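Local coordinates for 70 kDa protein (Xanthomonas sp., PDB 4B2N) that cleaves rubber oxidatively as a processive dioxygenase that carries two covalently bound c-type hemes, at residues R539-A544 against A551-S556; S197-A202 against Y555-Y560; R443-G448 against N493-P498. One frame throughout, in Å; residues are numbered along the deposited sequence.

Interaction 1: R539-A544 against A551-S556; sequences RPYTAA and AGYDYS
R539 lies across Y553, the two side chains meeting at about a right angle. Its CG stands over the centre of the tyrosine ring, 4.1 Å from the centroid and close to the ring normal, which makes a CH-pi contact. The chain then bends at chi3 (-64°) and carries the guanidinium back past the rim of the ring toward CB of Y553, with CZ 3.5 Å from Y553 CD2. At the far end NH2 of R539 donates to O of D554 at 3.3 Å; the oxygen lies in the guanidinium plane, although the nitrogen stands well above the carbonyl plane. NH1 is hydrogen-bonded to OG of S214, and W567 makes a cation-pi contact with the same arginine. Water 1 accepts from NE of R539 and donates to O of P540 and O of D554, so NE and the two carbonyl oxygens meet at one water.

The backbones run close alongside this water. N of D554 donates to O of P540 at 3.1 Å, and N of T542 donates to O of G552 at 2.9 Å, while CG2 of T542 rests 3.3 Å from N of G552. Y541 lies side by side with Y553, pointing the same way, with Y541 CE1 3.8 Å from Y553 CE1; its hydroxyl is hydrogen-bonded to O of M627.

Toward A543 and A544 the contact thins out at the surface. There A551 CB reaches O of T542 at 3.4 Å, and both alanine methyls of 543-544 point away from the other segment. The two backbone hydrogen bonds make Y541 and Y553 a non-hydrogen-bonded antiparallel pair, a single beta bridge, which pairs the two arms of the irregular loop between strands 536-538 and 560-561.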
ATOM      1  N   ARG A 539       2.656 -15.764 -14.087  1.00 22.93           N
ATOM      2  CA  ARG A 539       3.427 -16.550 -13.136  1.00 21.43           C
ATOM      3  C   ARG A 539       2.893 -17.974 -12.974  1.00 20.74           C
ATOM      4  O   ARG A 539       1.870 -18.303 -13.524  1.00 19.31           O
ATOM      5  CB  ARG A 539       3.705 -15.817 -11.791  1.00 23.81           C
ATOM      6  CG  ARG A 539       2.727 -14.762 -11.373  1.00 21.68           C
ATOM      7  CD  ARG A 539       3.032 -14.193 -10.004  1.00 20.43           C
ATOM      8  NE  ARG A 539       2.957 -15.097  -8.836  1.00 16.85           N
ATOM      9  CZ  ARG A 539       2.778 -14.637  -7.625  1.00 16.68           C
ATOM     10  NH1 ARG A 539       2.526 -13.315  -7.509  1.00 14.84           N
ATOM     11  NH2 ARG A 539       2.666 -15.472  -6.562  1.00 16.10           N
ATOM     12  N   PRO A 540       3.669 -18.866 -12.335  1.00 20.28           N
ATOM     13  CA  PRO A 540       3.215 -20.251 -12.260  1.00 20.02           C
ATOM     14  C   PRO A 540       1.940 -20.278 -11.445  1.00 20.50           C
ATOM     15  O   PRO A 540       1.837 -19.565 -10.437  1.00 19.17           O
ATOM     16  CB  PRO A 540       4.362 -20.947 -11.501  1.00 20.66           C
ATOM     17  CG  PRO A 540       5.568 -20.110 -11.789  1.00 22.00           C
ATOM     18  CD  PRO A 540       5.030 -18.708 -11.800  1.00 20.85           C
ATOM     19  N   TYR A 541       0.987 -21.101 -11.884  1.00 20.23           N
ATOM     20  CA  TYR A 541      -0.237 -21.279 -11.103  1.00 18.89           C
ATOM     21  C   TYR A 541      -0.205 -22.586 -10.304  1.00 20.31           C
ATOM     22  O   TYR A 541       0.511 -23.527 -10.600  1.00 19.25           O
ATOM     23  CB  TYR A 541      -1.415 -21.397 -12.049  1.00 19.87           C
ATOM     24  CG  TYR A 541      -1.606 -20.224 -12.988  1.00 19.56           C
ATOM     25  CD1 TYR A 541      -1.071 -18.939 -12.708  1.00 18.77           C
ATOM     26  CD2 TYR A 541      -2.374 -20.388 -14.153  1.00 22.36           C
ATOM     27  CE1 TYR A 541      -1.230 -17.885 -13.598  1.00 19.27           C
ATOM     28  CE2 TYR A 541      -2.635 -19.317 -15.001  1.00 20.51           C
ATOM     29  CZ  TYR A 541      -2.097 -18.081 -14.732  1.00 20.97           C
ATOM     30  OH  TYR A 541      -2.353 -17.036 -15.655  1.00 20.88           O
ATOM     31  N   THR A 542      -1.056 -22.621  -9.309  1.00 19.83           N
ATOM     32  CA  THR A 542      -1.491 -23.760  -8.576  1.00 20.48           C
ATOM     33  C   THR A 542      -2.457 -24.590  -9.458  1.00 22.46           C
ATOM     34  O   THR A 542      -2.944 -24.068 -10.453  1.00 23.10           O
ATOM     35  CB  THR A 542      -2.302 -23.039  -7.483  1.00 22.07           C
ATOM     36  OG1 THR A 542      -1.504 -22.923  -6.308  1.00 26.23           O
ATOM     37  CG2 THR A 542      -3.619 -23.604  -7.258  1.00 21.73           C
ATOM     38  N   ALA A 543      -2.768 -25.854  -9.084  1.00 21.22           N
ATOM     39  CA  ALA A 543      -3.818 -26.646  -9.749  1.00 22.95           C
ATOM     40  C   ALA A 543      -5.181 -26.075  -9.353  1.00 21.06           C
ATOM     41  O   ALA A 543      -5.290 -25.450  -8.324  1.00 20.30           O
ATOM     42  CB  ALA A 543      -3.750 -28.102  -9.284  1.00 23.16           C
ATOM     43  N   ALA A 544      -6.204 -26.275 -10.176  1.00 20.83           N
ATOM     44  CA  ALA A 544      -7.551 -25.893  -9.870  1.00 19.69           C
ATOM     45  C   ALA A 544      -7.989 -26.747  -8.668  1.00 19.17           C
ATOM     46  O   ALA A 544      -7.369 -27.771  -8.333  1.00 20.49           O
ATOM     47  CB  ALA A 544      -8.452 -26.161 -11.101  1.00 19.73           C
ATOM     48  N   ALA A 551      -7.754 -22.184  -9.808  1.00 15.83           N
ATOM     49  CA  ALA A 551      -6.320 -22.170  -9.751  1.00 16.93           C
ATOM     50  C   ALA A 551      -5.863 -20.807  -9.215  1.00 17.04           C
ATOM     51  O   ALA A 551      -6.492 -19.810  -9.486  1.00 18.74           O
ATOM     52  CB  ALA A 551      -5.770 -22.323 -11.174  1.00 18.63           C
ATOM     53  N   GLY A 552      -4.749 -20.760  -8.512  1.00 17.13           N
ATOM     54  CA  GLY A 552      -4.339 -19.557  -7.859  1.00 16.86           C
ATOM     55  C   GLY A 552      -2.920 -19.322  -8.322  1.00 17.60           C
ATOM     56  O   GLY A 552      -2.361 -20.080  -9.194  1.00 19.76           O
ATOM     57  N   TYR A 553      -2.338 -18.276  -7.790  1.00 18.21           N
ATOM     58  CA  TYR A 553      -0.899 -18.033  -8.071  1.00 16.53           C
ATOM     59  C   TYR A 553      -0.146 -18.879  -7.048  1.00 16.82           C
ATOM     60  O   TYR A 553      -0.433 -18.834  -5.825  1.00 14.70           O
ATOM     61  CB  TYR A 553      -0.499 -16.570  -7.832  1.00 18.46           C
ATOM     62  CG  TYR A 553      -0.830 -15.573  -8.936  1.00 18.61           C
ATOM     63  CD1 TYR A 553      -1.434 -15.977 -10.167  1.00 17.30           C
ATOM     64  CD2 TYR A 553      -0.526 -14.228  -8.766  1.00 17.18           C
ATOM     65  CE1 TYR A 553      -1.747 -15.057 -11.136  1.00 16.96           C
ATOM     66  CE2 TYR A 553      -0.859 -13.296  -9.740  1.00 16.43           C
ATOM     67  CZ  TYR A 553      -1.445 -13.721 -10.921  1.00 16.14           C
ATOM     68  OH  TYR A 553      -1.668 -12.805 -11.904  1.00 17.51           O
ATOM     69  N   ASP A 554       0.844 -19.658  -7.515  1.00 16.76           N
ATOM     70  CA  ASP A 554       1.594 -20.443  -6.611  1.00 16.43           C
ATOM     71  C   ASP A 554       2.588 -19.547  -5.895  1.00 16.35           C
ATOM     72  O   ASP A 554       3.272 -18.703  -6.511  1.00 15.18           O
ATOM     73  CB  ASP A 554       2.406 -21.491  -7.398  1.00 18.19           C
ATOM     74  CG  ASP A 554       3.211 -22.363  -6.486  1.00 18.71           C
ATOM     75  OD1 ASP A 554       2.671 -23.333  -6.055  1.00 21.24           O
ATOM     76  OD2 ASP A 554       4.404 -22.094  -6.199  1.00 18.98           O
ATOM     77  N   TYR A 555       2.707 -19.722  -4.586  1.00 16.48           N
ATOM     78  CA  TYR A 555       3.687 -18.830  -3.841  1.00 16.10           C
ATOM     79  C   TYR A 555       4.811 -19.613  -3.183  1.00 17.14           C
ATOM     80  O   TYR A 555       5.465 -19.138  -2.247  1.00 16.39           O
ATOM     81  CB  TYR A 555       2.944 -17.985  -2.786  1.00 16.20           C
ATOM     82  CG  TYR A 555       2.122 -18.809  -1.799  1.00 16.26           C
ATOM     83  CD1 TYR A 555       0.831 -19.217  -2.118  1.00 16.94           C
ATOM     84  CD2 TYR A 555       2.619 -19.136  -0.530  1.00 16.59           C
ATOM     85  CE1 TYR A 555       0.053 -19.929  -1.199  1.00 18.44           C
ATOM     86  CE2 TYR A 555       1.850 -19.878   0.390  1.00 16.71           C
ATOM     87  CZ  TYR A 555       0.607 -20.295   0.029  1.00 19.02           C
ATOM     88  OH  TYR A 555      -0.163 -21.009   0.920  1.00 21.12           O
ATOM     89  N   SER A 556       5.059 -20.838  -3.654  1.00 17.05           N
ATOM     90  CA  SER A 556       6.121 -21.677  -3.113  1.00 16.46           C
ATOM     91  C   SER A 556       7.493 -21.203  -3.629  1.00 17.22           C
ATOM     92  O   SER A 556       7.581 -20.438  -4.656  1.00 17.58           O
ATOM     93  CB  SER A 556       5.840 -23.153  -3.476  1.00 16.46           C
ATOM     94  OG  SER A 556       6.335 -23.423  -4.788  1.00 15.59           O
TER
HETATM   95  O   HOH W   1       3.482 -17.850  -9.051  1.00 21.48           O
HETATM   96  O   HOH W   2       0.616 -14.058 -13.742  1.00 23.81           O

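Interaction 2: S197-A202 against Y555-Y560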
ATOM      1  N   SER A 197       1.555 -11.107   2.573  1.00 13.78           N
ATOM      2  CA  SER A 197       1.498 -12.334   1.755  1.00 14.82           C
ATOM      3  C   SER A 197       2.525 -13.294   2.276  1.00 15.45           C
ATOM      4  O   SER A 197       3.296 -12.918   3.125  1.00 14.84           O
ATOM      5  CB  SER A 197       1.828 -12.020   0.293  1.00 14.84           C
ATOM      6  OG  SER A 197       3.051 -11.264   0.238  1.00 14.53           O
ATOM      7  N   ARG A 198       2.518 -14.532   1.762  1.00 14.75           N
ATOM      8  CA  ARG A 198       3.523 -15.528   2.141  1.00 14.85           C
ATOM      9  C   ARG A 198       4.399 -15.609   0.937  1.00 15.41           C
ATOM     10  O   ARG A 198       3.857 -15.681  -0.167  1.00 16.32           O
ATOM     11  CB  ARG A 198       2.825 -16.873   2.350  1.00 14.36           C
ATOM     12  CG  ARG A 198       2.071 -16.951   3.661  1.00 14.25           C
ATOM     13  CD  ARG A 198       1.571 -18.393   3.857  1.00 13.40           C
ATOM     14  NE  ARG A 198       0.858 -18.517   5.138  1.00 13.91           N
ATOM     15  CZ  ARG A 198       1.460 -18.840   6.284  1.00 15.21           C
ATOM     16  NH1 ARG A 198       2.799 -19.003   6.309  1.00 14.67           N
ATOM     17  NH2 ARG A 198       0.770 -18.886   7.399  1.00 14.98           N
ATOM     18  N   LEU A 199       5.714 -15.627   1.133  1.00 14.64           N
ATOM     19  CA  LEU A 199       6.620 -16.085   0.109  1.00 14.76           C
ATOM     20  C   LEU A 199       7.261 -17.388   0.611  1.00 15.36           C
ATOM     21  O   LEU A 199       8.082 -17.344   1.555  1.00 15.43           O
ATOM     22  CB  LEU A 199       7.696 -15.026  -0.152  1.00 14.47           C
ATOM     23  CG  LEU A 199       8.734 -15.465  -1.174  1.00 15.58           C
ATOM     24  CD1 LEU A 199       7.991 -15.894  -2.465  1.00 14.95           C
ATOM     25  CD2 LEU A 199       9.706 -14.322  -1.463  1.00 14.79           C
ATOM     26  N   GLY A 200       6.964 -18.505  -0.117  1.00 15.88           N
ATOM     27  CA  GLY A 200       7.185 -19.881   0.355  1.00 17.19           C
ATOM     28  C   GLY A 200       5.940 -20.400   1.049  1.00 16.73           C
ATOM     29  O   GLY A 200       5.230 -19.633   1.681  1.00 17.06           O
ATOM     30  N   THR A 201       5.667 -21.678   0.890  1.00 16.72           N
ATOM     31  CA  THR A 201       4.641 -22.324   1.639  1.00 17.46           C
ATOM     32  C   THR A 201       4.991 -22.171   3.135  1.00 16.33           C
ATOM     33  O   THR A 201       6.135 -21.811   3.548  1.00 16.13           O
ATOM     34  CB  THR A 201       4.549 -23.853   1.292  1.00 18.05           C
ATOM     35  OG1 THR A 201       5.799 -24.483   1.644  1.00 21.44           O
ATOM     36  CG2 THR A 201       4.337 -24.043  -0.157  1.00 20.69           C
ATOM     37  N   ALA A 202       3.988 -22.419   3.947  1.00 16.20           N
ATOM     38  CA  ALA A 202       4.181 -22.402   5.367  1.00 17.90           C
ATOM     39  C   ALA A 202       5.259 -23.407   5.794  1.00 19.83           C
ATOM     40  O   ALA A 202       5.917 -23.165   6.757  1.00 21.73           O
ATOM     41  CB  ALA A 202       2.835 -22.667   6.060  1.00 16.68           C
ATOM     42  N   TYR A 555       2.707 -19.722  -4.586  1.00 16.48           N
ATOM     43  CA  TYR A 555       3.687 -18.830  -3.841  1.00 16.10           C
ATOM     44  C   TYR A 555       4.811 -19.613  -3.183  1.00 17.14           C
ATOM     45  O   TYR A 555       5.465 -19.138  -2.247  1.00 16.39           O
ATOM     46  CB  TYR A 555       2.944 -17.985  -2.786  1.00 16.20           C
ATOM     47  CG  TYR A 555       2.122 -18.809  -1.799  1.00 16.26           C
ATOM     48  CD1 TYR A 555       0.831 -19.217  -2.118  1.00 16.94           C
ATOM     49  CD2 TYR A 555       2.619 -19.136  -0.530  1.00 16.59           C
ATOM     50  CE1 TYR A 555       0.053 -19.929  -1.199  1.00 18.44           C
ATOM     51  CE2 TYR A 555       1.850 -19.878   0.390  1.00 16.71           C
ATOM     52  CZ  TYR A 555       0.607 -20.295   0.029  1.00 19.02           C
ATOM     53  OH  TYR A 555      -0.163 -21.009   0.920  1.00 21.12           O
ATOM     54  N   SER A 556       5.059 -20.838  -3.654  1.00 17.05           N
ATOM     55  CA  SER A 556       6.121 -21.677  -3.113  1.00 16.46           C
ATOM     56  C   SER A 556       7.493 -21.203  -3.629  1.00 17.22           C
ATOM     57  O   SER A 556       7.581 -20.438  -4.656  1.00 17.58           O
ATOM     58  CB  SER A 556       5.840 -23.153  -3.476  1.00 16.46           C
ATOM     59  OG  SER A 556       6.335 -23.423  -4.788  1.00 15.59           O
ATOM     60  N   PHE A 557       8.571 -21.598  -2.940  1.00 15.80           N
ATOM     61  CA  PHE A 557       9.927 -21.152  -3.365  1.00 16.93           C
ATOM     62  C   PHE A 557      10.218 -21.506  -4.812  1.00 17.32           C
ATOM     63  O   PHE A 557      10.914 -20.751  -5.501  1.00 18.96           O
ATOM     64  CB  PHE A 557      11.029 -21.676  -2.470  1.00 17.94           C
ATOM     65  CG  PHE A 557      11.216 -20.921  -1.149  1.00 18.59           C
ATOM     66  CD1 PHE A 557      10.491 -19.769  -0.814  1.00 19.12           C
ATOM     67  CD2 PHE A 557      12.135 -21.408  -0.212  1.00 18.61           C
ATOM     68  CE1 PHE A 557      10.714 -19.143   0.434  1.00 18.42           C
ATOM     69  CE2 PHE A 557      12.347 -20.784   0.986  1.00 19.43           C
ATOM     70  CZ  PHE A 557      11.662 -19.622   1.297  1.00 19.84           C
ATOM     71  N   ALA A 558       9.593 -22.576  -5.320  1.00 18.44           N
ATOM     72  CA  ALA A 558       9.856 -23.065  -6.713  1.00 19.95           C
ATOM     73  C   ALA A 558       9.348 -22.092  -7.786  1.00 19.66           C
ATOM     74  O   ALA A 558       9.850 -22.106  -8.910  1.00 22.97           O
ATOM     75  CB  ALA A 558       9.256 -24.442  -6.952  1.00 20.17           C
ATOM     76  N   SER A 559       8.416 -21.226  -7.413  1.00 18.44           N
ATOM     77  CA  SER A 559       7.861 -20.216  -8.294  1.00 17.94           C
ATOM     78  C   SER A 559       8.641 -18.950  -8.282  1.00 17.30           C
ATOM     79  O   SER A 559       8.413 -18.120  -9.129  1.00 17.96           O
ATOM     80  CB  SER A 559       6.432 -19.886  -7.949  1.00 18.29           C
ATOM     81  OG  SER A 559       5.655 -21.073  -8.180  1.00 19.05           O
ATOM     82  N   TYR A 560       9.544 -18.822  -7.311  1.00 18.24           N
ATOM     83  CA  TYR A 560      10.376 -17.633  -7.192  1.00 17.96           C
ATOM     84  C   TYR A 560      11.679 -17.876  -7.916  1.00 19.78           C
ATOM     85  O   TYR A 560      12.075 -19.047  -8.063  1.00 20.33           O
ATOM     86  CB  TYR A 560      10.543 -17.233  -5.716  1.00 17.86           C
ATOM     87  CG  TYR A 560      10.663 -15.708  -5.529  1.00 18.03           C
ATOM     88  CD1 TYR A 560       9.565 -14.893  -5.700  1.00 17.31           C
ATOM     89  CD2 TYR A 560      11.859 -15.124  -5.232  1.00 17.01           C
ATOM     90  CE1 TYR A 560       9.613 -13.540  -5.522  1.00 16.48           C
ATOM     91  CE2 TYR A 560      11.930 -13.740  -5.025  1.00 17.39           C
ATOM     92  CZ  TYR A 560      10.828 -12.959  -5.205  1.00 15.90           C
ATOM     93  OH  TYR A 560      10.896 -11.636  -5.015  1.00 15.90           O
TER
HETATM   94  O   HOH W   3       1.218 -22.457   2.843  1.00 25.08           O
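N of G200 donates to O of Y555 at 2.7 Å, and this backbone hydrogen bond, which meets the carbonyl nearly end-on, is the polar centre of the contact. On one flank the Y555 ring runs alongside the R198 side chain, both pointing the same way, with R198 CB 3.7 Å from Y555 CD2. The ring reaches this place because its CG is tucked between the backbone N and the carbonyl carbon (chi1 55°); there O of G200 lies at its edge, 3.5 Å from CD2 of Y555. On the other flank, F557 presents CD1 to G200 CA at 3.5 Å, and its ring edge faces O of L199. L199 turns its isobutyl group onto Y560: CD2 sits over the centre of that ring, 4.0 Å from the centroid, in a CH-pi contact. T201 CG2 adds a smaller touch on S556 CB at 3.8 Å.

Farther out, E204 OE1 accepts from N of F557 and N of T201. NE of R198 is hydrogen-bonded to O of P145, the Y555 ring meets Y144 edge-to-face, and OH of Y560 is hydrogen-bonded to O of W510. Water 3 bridges N of A202 and OH of Y555. From F557 to S559 the chain makes a short 3-10 turn, which brings Y560 round to L199.

G200 has a positive phi, and its CA packs directly against the F557 ring. The chemistry is consistent with a junction in which side-chain packing surrounds one direct backbone bond, with the E204 carboxylate accepting from both segments.

Interaction 3: R443-G448 against N493-P498; sequences RAWNSG and NIWEEP
W445, near the C-terminal end of helix 439-446, meets W495 and N493 with its whole indole. CB leads to CG anti to the backbone N (chi1 173°), which swings the ring out toward segment 493-498. CG and CD1 lie under CB of W495, CD1 at 3.8 Å; this methylene stands over the five-membered ring in a CH-pi contact. NE1 donates to O of N493 at 2.9 Å, the oxygen in the indole plane and the bond fairly straight at 160°. The six-membered ring receives the edge of W495 in a T-shaped stack, centroids 5.0 Å apart and planes at 82°. CZ2, next to CE2, is 4.0 Å from ND2 of N493, which is hydrogen-bonded to O of W450, while CZ3 and CH2 meet CE3 and CZ3 of W495.

N446 OD1 accepts from N of W495 at 3.0 Å in the carbonyl plane, and water 4 links N446 ND2 to O of W495. I494 CD1 packs against CG of N446.

The helix end is pinned to the loop between helix 467-481 and strand 500-502, while L306 of strand 306-307 touches W445, N493 and W495, and W495 lies close to F301 and R432, which bind one of the two hemes.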
ATOM      1  N   ARG A 443      -6.927  21.186  -1.627  1.00 16.77           N
ATOM      2  CA  ARG A 443      -7.429  22.171  -0.680  1.00 16.30           C
ATOM      3  C   ARG A 443      -8.559  21.591   0.199  1.00 14.93           C
ATOM      4  O   ARG A 443      -8.631  21.992   1.368  1.00 16.19           O
ATOM      5  CB  ARG A 443      -7.948  23.415  -1.376  1.00 16.76           C
ATOM      6  CG  ARG A 443      -6.837  24.357  -1.781  1.00 17.98           C
ATOM      7  CD  ARG A 443      -7.455  25.627  -2.394  1.00 18.63           C
ATOM      8  NE  ARG A 443      -6.342  26.507  -2.756  1.00 19.59           N
ATOM      9  CZ  ARG A 443      -6.330  27.838  -2.584  1.00 22.62           C
ATOM     10  NH1 ARG A 443      -7.377  28.483  -2.049  1.00 23.09           N
ATOM     11  NH2 ARG A 443      -5.207  28.539  -2.893  1.00 22.60           N
ATOM     12  N   ALA A 444      -9.410  20.736  -0.369  1.00 13.72           N
ATOM     13  CA  ALA A 444     -10.455  20.066   0.402  1.00 15.93           C
ATOM     14  C   ALA A 444      -9.849  19.228   1.569  1.00 14.63           C
ATOM     15  O   ALA A 444     -10.353  19.174   2.694  1.00 14.93           O
ATOM     16  CB  ALA A 444     -11.229  19.118  -0.496  1.00 15.97           C
ATOM     17  N   TRP A 445      -8.808  18.471   1.216  1.00 14.82           N
ATOM     18  CA  TRP A 445      -8.047  17.703   2.175  1.00 14.43           C
ATOM     19  C   TRP A 445      -7.374  18.601   3.227  1.00 14.58           C
ATOM     20  O   TRP A 445      -7.466  18.346   4.451  1.00 13.75           O
ATOM     21  CB  TRP A 445      -6.972  16.924   1.382  1.00 13.94           C
ATOM     22  CG  TRP A 445      -6.024  16.214   2.290  1.00 13.61           C
ATOM     23  CD1 TRP A 445      -4.958  16.764   2.987  1.00 14.42           C
ATOM     24  CD2 TRP A 445      -6.045  14.813   2.631  1.00 13.90           C
ATOM     25  NE1 TRP A 445      -4.304  15.786   3.720  1.00 14.49           N
ATOM     26  CE2 TRP A 445      -4.930  14.591   3.536  1.00 14.28           C
ATOM     27  CE3 TRP A 445      -6.870  13.726   2.272  1.00 14.31           C
ATOM     28  CZ2 TRP A 445      -4.655  13.330   4.096  1.00 13.23           C
ATOM     29  CZ3 TRP A 445      -6.558  12.446   2.814  1.00 15.03           C
ATOM     30  CH2 TRP A 445      -5.460  12.260   3.687  1.00 13.82           C
ATOM     31  N   ASN A 446      -6.595  19.595   2.749  1.00 15.05           N
ATOM     32  CA  ASN A 446      -5.804  20.514   3.572  1.00 14.49           C
ATOM     33  C   ASN A 446      -6.612  21.280   4.610  1.00 15.95           C
ATOM     34  O   ASN A 446      -6.081  21.714   5.634  1.00 17.77           O
ATOM     35  CB  ASN A 446      -5.098  21.521   2.672  1.00 15.41           C
ATOM     36  CG  ASN A 446      -3.992  20.877   1.860  1.00 17.19           C
ATOM     37  OD1 ASN A 446      -3.606  19.730   2.161  1.00 17.09           O
ATOM     38  ND2 ASN A 446      -3.451  21.591   0.850  1.00 17.50           N
ATOM     39  N   SER A 447      -7.888  21.492   4.332  1.00 15.35           N
ATOM     40  CA  SER A 447      -8.734  22.308   5.172  1.00 15.71           C
ATOM     41  C   SER A 447      -9.638  21.443   6.055  1.00 16.08           C
ATOM     42  O   SER A 447     -10.730  21.881   6.395  1.00 16.50           O
ATOM     43  CB  SER A 447      -9.621  23.237   4.277  1.00 15.65           C
ATOM     44  OG  SER A 447     -10.458  22.435   3.432  1.00 14.79           O
ATOM     45  N   GLY A 448      -9.233  20.217   6.427  1.00 14.94           N
ATOM     46  CA  GLY A 448     -10.137  19.471   7.322  1.00 15.26           C
ATOM     47  C   GLY A 448      -9.445  18.444   8.196  1.00 14.94           C
ATOM     48  O   GLY A 448      -8.230  18.474   8.395  1.00 13.15           O
ATOM     49  N   ASN A 493      -0.932  18.656   8.049  1.00 14.41           N
ATOM     50  CA  ASN A 493      -0.790  17.356   7.330  1.00 15.44           C
ATOM     51  C   ASN A 493      -1.287  17.492   5.918  1.00 15.74           C
ATOM     52  O   ASN A 493      -2.230  16.829   5.448  1.00 14.26           O
ATOM     53  CB  ASN A 493      -1.484  16.184   8.062  1.00 15.55           C
ATOM     54  CG  ASN A 493      -1.216  14.838   7.396  1.00 14.54           C
ATOM     55  OD1 ASN A 493      -0.071  14.538   6.966  1.00 14.98           O
ATOM     56  ND2 ASN A 493      -2.287  14.043   7.210  1.00 13.70           N
ATOM     57  N   ILE A 494      -0.583  18.353   5.216  1.00 15.89           N
ATOM     58  CA  ILE A 494      -0.906  18.817   3.884  1.00 16.69           C
ATOM     59  C   ILE A 494      -0.663  17.688   2.891  1.00 17.98           C
ATOM     60  O   ILE A 494       0.410  17.059   2.929  1.00 17.77           O
ATOM     61  CB  ILE A 494       0.140  19.931   3.499  1.00 17.99           C
ATOM     62  CG1 ILE A 494      -0.097  21.157   4.346  1.00 22.14           C
ATOM     63  CG2 ILE A 494      -0.010  20.298   2.028  1.00 21.59           C
ATOM     64  CD1 ILE A 494      -1.559  21.579   4.329  1.00 21.27           C
ATOM     65  N   TRP A 495      -1.580  17.488   1.941  1.00 15.29           N
ATOM     66  CA  TRP A 495      -1.301  16.589   0.811  1.00 17.07           C
ATOM     67  C   TRP A 495      -0.397  17.342  -0.170  1.00 17.66           C
ATOM     68  O   TRP A 495      -0.888  18.235  -0.844  1.00 17.82           O
ATOM     69  CB  TRP A 495      -2.595  16.241   0.100  1.00 15.91           C
ATOM     70  CG  TRP A 495      -2.363  15.083  -0.868  1.00 17.16           C
ATOM     71  CD1 TRP A 495      -1.611  15.078  -2.071  1.00 18.07           C
ATOM     72  CD2 TRP A 495      -2.771  13.688  -0.666  1.00 17.57           C
ATOM     73  NE1 TRP A 495      -1.561  13.807  -2.599  1.00 18.05           N
ATOM     74  CE2 TRP A 495      -2.223  12.923  -1.800  1.00 17.02           C
ATOM     75  CE3 TRP A 495      -3.509  13.004   0.324  1.00 16.14           C
ATOM     76  CZ2 TRP A 495      -2.441  11.574  -1.934  1.00 17.73           C
ATOM     77  CZ3 TRP A 495      -3.692  11.615   0.187  1.00 16.12           C
ATOM     78  CH2 TRP A 495      -3.203  10.926  -0.931  1.00 17.09           C
ATOM     79  N   GLU A 496       0.896  17.032  -0.240  1.00 18.96           N
ATOM     80  CA  GLU A 496       1.802  17.778  -1.142  1.00 21.02           C
ATOM     81  C   GLU A 496       1.413  17.706  -2.604  1.00 21.09           C
ATOM     82  O   GLU A 496       0.897  16.696  -3.079  1.00 20.57           O
ATOM     83  CB  GLU A 496       3.254  17.283  -1.035  1.00 21.49           C
ATOM     84  CG  GLU A 496       3.867  17.682   0.291  1.00 26.34           C
ATOM     85  CD  GLU A 496       4.045  19.208   0.475  1.00 32.47           C
ATOM     86  OE1 GLU A 496       4.425  19.912  -0.480  1.00 39.12           O
ATOM     87  OE2 GLU A 496       3.889  19.697   1.619  1.00 34.01           O
ATOM     88  N   GLU A 497       1.650  18.781  -3.326  1.00 19.24           N
ATOM     89  CA  GLU A 497       1.391  18.722  -4.741  1.00 22.14           C
ATOM     90  C   GLU A 497       2.286  17.596  -5.354  1.00 19.86           C
ATOM     91  O   GLU A 497       3.465  17.558  -5.083  1.00 21.84           O
ATOM     92  CB  GLU A 497       1.724  20.077  -5.352  1.00 23.39           C
ATOM     93  CG  GLU A 497       1.490  20.035  -6.826  1.00 27.36           C
ATOM     94  CD  GLU A 497       1.502  21.393  -7.443  1.00 30.44           C
ATOM     95  OE1 GLU A 497       1.860  22.348  -6.730  1.00 33.18           O
ATOM     96  OE2 GLU A 497       1.074  21.473  -8.619  1.00 34.71           O
ATOM     97  N   PRO A 498       1.713  16.692  -6.183  1.00 18.41           N
ATOM     98  CA  PRO A 498       2.616  15.650  -6.679  1.00 18.66           C
ATOM     99  C   PRO A 498       3.665  16.100  -7.661  1.00 19.89           C
ATOM    100  O   PRO A 498       3.362  16.913  -8.513  1.00 18.58           O
ATOM    101  CB  PRO A 498       1.705  14.648  -7.349  1.00 19.00           C
ATOM    102  CG  PRO A 498       0.365  15.264  -7.499  1.00 20.20           C
ATOM    103  CD  PRO A 498       0.325  16.490  -6.608  1.00 19.00           C
TER
HETATM  104  O   HOH W   4      -1.448  21.006  -1.034  1.00 18.59           O

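From the N terminus, segment 197-202, shortly after helix 192-195, is the first to take part; its partner 555-560 comes 353 residues later, so interaction 2 closes a very long loop. Interaction 3 is nested inside that loop, joining helix 439-446 to the loop before strand 500-502. Interaction 1 then closes a short hairpin-like excursion with only six residues between its segments, within the loop between strands 536-538 and 560-561. Interactions 1 and 2 share Y555 and S556 and touch through D554 OD2 and S559 OG, 2.6 Å apart. Interaction 3 lies on the opposite side of the chain's centre, its centre about 42 Å from that of interaction 1.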